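Local atomic coordinates of response regulator receiver protein (Desulfuromonas acetoxidans, PDB entry 2ZAY), a protein that probably serves in two-component signalling as a response regulator, this chain being its CheY-like receiver domain, the part expected to accept a phosphoryl group. Residues 94-99 with 106-111. Numbering follows the deposited sequence.
Sequences AKEEAQ and IDFIAK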
ATOM      1  N   ALA A  94      16.910  -8.412   1.433  1.00 29.39           N
ATOM      2  CA  ALA A  94      16.309  -9.642   0.926  1.00 28.66           C
ATOM      3  C   ALA A  94      15.471 -10.260   2.032  1.00 28.47           C
ATOM      4  O   ALA A  94      14.385 -10.791   1.784  1.00 24.89           O
ATOM      5  CB  ALA A  94      17.392 -10.621   0.481  1.00 30.16           C
ATOM      6  N   LYS A  95      15.976 -10.178   3.262  1.00 27.59           N
ATOM      7  CA  LYS A  95      15.271 -10.738   4.401  1.00 28.50           C
ATOM      8  C   LYS A  95      13.964 -10.003   4.669  1.00 27.22           C
ATOM      9  O   LYS A  95      12.975 -10.629   5.022  1.00 25.94           O
ATOM     10  CB  LYS A  95      16.150 -10.702   5.654  1.00 32.03           C
ATOM     11  CG  LYS A  95      15.505 -11.373   6.861  1.00 36.06           C
ATOM     12  CD  LYS A  95      16.425 -11.362   8.072  1.00 41.31           C
ATOM     13  CE  LYS A  95      17.650 -12.244   7.865  1.00 42.01           C
ATOM     14  NZ  LYS A  95      17.325 -13.698   7.923  1.00 45.88           N
ATOM     15  N   GLU A  96      13.952  -8.682   4.507  1.00 25.06           N
ATOM     16  CA  GLU A  96      12.719  -7.935   4.747  1.00 26.15           C
ATOM     17  C   GLU A  96      11.702  -8.281   3.674  1.00 23.19           C
ATOM     18  O   GLU A  96      10.526  -8.514   3.972  1.00 24.83           O
ATOM     19  CB  GLU A  96      12.956  -6.427   4.719  1.00 26.59           C
ATOM     20  CG  GLU A  96      11.711  -5.627   5.107  1.00 31.30           C
ATOM     21  CD  GLU A  96      11.823  -4.154   4.767  1.00 32.64           C
ATOM     22  OE1 GLU A  96      11.303  -3.323   5.537  1.00 38.10           O
ATOM     23  OE2 GLU A  96      12.419  -3.823   3.723  1.00 36.63           O
ATOM     24  N   GLU A  97      12.157  -8.308   2.423  1.00 22.15           N
ATOM     25  CA  GLU A  97      11.270  -8.639   1.310  1.00 22.20           C
ATOM     26  C   GLU A  97      10.631  -9.999   1.558  1.00 22.69           C
ATOM     27  O   GLU A  97       9.408 -10.138   1.480  1.00 20.82           O
ATOM     28  CB  GLU A  97      12.037  -8.653  -0.021  1.00 21.43           C
ATOM     29  CG  GLU A  97      11.153  -8.981  -1.247  1.00 20.86           C
ATOM     30  CD  GLU A  97      11.843  -8.690  -2.575  1.00 25.11           C
ATOM     31  OE1 GLU A  97      12.897  -8.011  -2.573  1.00 24.80           O
ATOM     32  OE2 GLU A  97      11.323  -9.130  -3.627  1.00 25.71           O
ATOM     33  N   ALA A  98      11.455 -11.002   1.872  1.00 22.95           N
ATOM     34  CA  ALA A  98      10.934 -12.343   2.135  1.00 22.35           C
ATOM     35  C   ALA A  98       9.969 -12.369   3.317  1.00 21.93           C
ATOM     36  O   ALA A  98       8.930 -13.021   3.248  1.00 22.07           O
ATOM     37  CB  ALA A  98      12.082 -13.330   2.371  1.00 24.66           C
ATOM     38  N   GLN A  99      10.296 -11.665   4.402  1.00 22.28           N
ATOM     39  CA  GLN A  99       9.402 -11.649   5.562  1.00 24.35           C
ATOM     40  C   GLN A  99       8.018 -11.077   5.234  1.00 23.66           C
ATOM     41  O   GLN A  99       6.991 -11.647   5.620  1.00 22.88           O
ATOM     42  CB  GLN A  99      10.013 -10.841   6.715  1.00 29.06           C
ATOM     43  CG  GLN A  99       9.001 -10.480   7.811  1.00 35.08           C
ATOM     44  CD  GLN A  99       9.618  -9.687   8.960  1.00 39.38           C
ATOM     45  OE1 GLN A  99      10.434  -8.786   8.744  1.00 41.04           O
ATOM     46  NE2 GLN A  99       9.216 -10.011  10.186  1.00 40.17           N
ATOM     47  N   ILE A 106       0.780  -8.816  -0.760  1.00 16.48           N
ATOM     48  CA  ILE A 106       0.637  -9.288  -2.137  1.00 19.03           C
ATOM     49  C   ILE A 106       1.826  -8.953  -3.036  1.00 18.69           C
ATOM     50  O   ILE A 106       2.051  -9.616  -4.054  1.00 20.22           O
ATOM     51  CB  ILE A 106      -0.676  -8.763  -2.765  1.00 19.39           C
ATOM     52  CG1 ILE A 106      -1.126  -9.718  -3.869  1.00 23.77           C
ATOM     53  CG2 ILE A 106      -0.484  -7.349  -3.280  1.00 19.79           C
ATOM     54  CD1 ILE A 106      -2.539  -9.467  -4.336  1.00 27.27           C
ATOM     55  N   ASP A 107       2.576  -7.915  -2.682  1.00 18.03           N
ATOM     56  CA  ASP A 107       3.769  -7.544  -3.444  1.00 19.19           C
ATOM     57  C   ASP A 107       4.675  -6.689  -2.560  1.00 18.62           C
ATOM     58  O   ASP A 107       4.268  -6.237  -1.483  1.00 17.72           O
ATOM     59  CB  ASP A 107       3.418  -6.776  -4.732  1.00 19.41           C
ATOM     60  CG  ASP A 107       4.461  -6.984  -5.841  1.00 22.85           C
ATOM     61  OD1 ASP A 107       5.624  -7.322  -5.524  1.00 25.49           O
ATOM     62  OD2 ASP A 107       4.125  -6.806  -7.032  1.00 22.90           O
ATOM     63  N   PHE A 108       5.905  -6.485  -3.017  1.00 18.50           N
ATOM     64  CA  PHE A 108       6.891  -5.698  -2.283  1.00 20.72           C
ATOM     65  C   PHE A 108       7.663  -4.850  -3.288  1.00 22.30           C
ATOM     66  O   PHE A 108       8.200  -5.377  -4.268  1.00 22.53           O
ATOM     67  CB  PHE A 108       7.849  -6.635  -1.548  1.00 22.22           C
ATOM     68  CG  PHE A 108       8.931  -5.922  -0.784  1.00 23.85           C
ATOM     69  CD1 PHE A 108       8.743  -5.568   0.547  1.00 25.30           C
ATOM     70  CD2 PHE A 108      10.139  -5.604  -1.402  1.00 27.81           C
ATOM     71  CE1 PHE A 108       9.747  -4.907   1.262  1.00 27.94           C
ATOM     72  CE2 PHE A 108      11.153  -4.943  -0.702  1.00 28.82           C
ATOM     73  CZ  PHE A 108      10.954  -4.595   0.635  1.00 28.93           C
ATOM     74  N   ILE A 109       7.719  -3.545  -3.049  1.00 22.04           N
ATOM     75  CA  ILE A 109       8.410  -2.638  -3.956  1.00 24.39           C
ATOM     76  C   ILE A 109       9.421  -1.791  -3.207  1.00 24.35           C
ATOM     77  O   ILE A 109       9.083  -1.115  -2.234  1.00 24.53           O
ATOM     78  CB  ILE A 109       7.412  -1.694  -4.655  1.00 25.62           C
ATOM     79  CG1 ILE A 109       6.315  -2.514  -5.339  1.00 26.34           C
ATOM     80  CG2 ILE A 109       8.146  -0.821  -5.679  1.00 27.98           C
ATOM     81  CD1 ILE A 109       5.217  -1.657  -5.952  1.00 26.28           C
ATOM     82  N   ALA A 110      10.667  -1.830  -3.666  1.00 25.13           N
ATOM     83  CA  ALA A 110      11.728  -1.061  -3.037  1.00 26.33           C
ATOM     84  C   ALA A 110      11.731   0.397  -3.485  1.00 28.34           C
ATOM     85  O   ALA A 110      11.588   0.693  -4.673  1.00 29.12           O
ATOM     86  CB  ALA A 110      13.080  -1.695  -3.348  1.00 28.03           C
ATOM     87  N   LYS A 111      11.869   1.304  -2.523  1.00 29.30           N
ATOM     88  CA  LYS A 111      11.953   2.730  -2.816  1.00 32.95           C
ATOM     89  C   LYS A 111      13.381   2.953  -3.331  1.00 35.36           C
ATOM     90  O   LYS A 111      14.262   2.126  -3.097  1.00 35.77           O
ATOM     91  CB  LYS A 111      11.741   3.559  -1.542  1.00 32.90           C
ATOM     92  CG  LYS A 111      10.312   3.615  -1.016  1.00 34.70           C
ATOM     93  CD  LYS A 111      10.278   4.343   0.325  1.00 37.46           C
ATOM     94  CE  LYS A 111       8.992   5.141   0.532  1.00 39.56           C
ATOM     95  NZ  LYS A 111       7.770   4.307   0.491  1.00 43.47           N
TER
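Phe108 lays its ring flat against Glu97 within the last beta-alpha-beta unit of the CheY-like fold (strand 85-89, helix 94-103, strand 107-110), where the helix packs on the edge strand of the parallel sheet. The tight part is a CH-pi contact: Glu97 CA sits 3.9 Å from the centroid of the Phe108 ring, only 5° off the ring normal. From there the Glu97 chain runs extended outward past the CD2 rim, CG 3.5 Å from Phe108 CD2. Phe108 reaches the helix because its CG stands anti to the backbone N (chi1 179°), and the ring also touches Ala92 and Ser89. The loose side is the carboxylate end of Glu97, a partly exposed residue: OE1 is 3.8 Å from Phe108 CD2, the carboxylate plane turned about 15° from the ring plane. No hydrogen bond crosses between the segments. Phe108 N donates a bent bond to Asp107 OD1 at 2.7 Å, on the oxygen's anti side and out of the carboxylate plane, while OD2 pairs with Arg121. The Glu96 carboxylate, steeply inclined to the ring, is held through OE2 by Ser89 OG and OE1 by Asn61 ND2. At the ring's edge, near its plane, Glu96 OE2 lies 3.5 Å from Phe108 CZ.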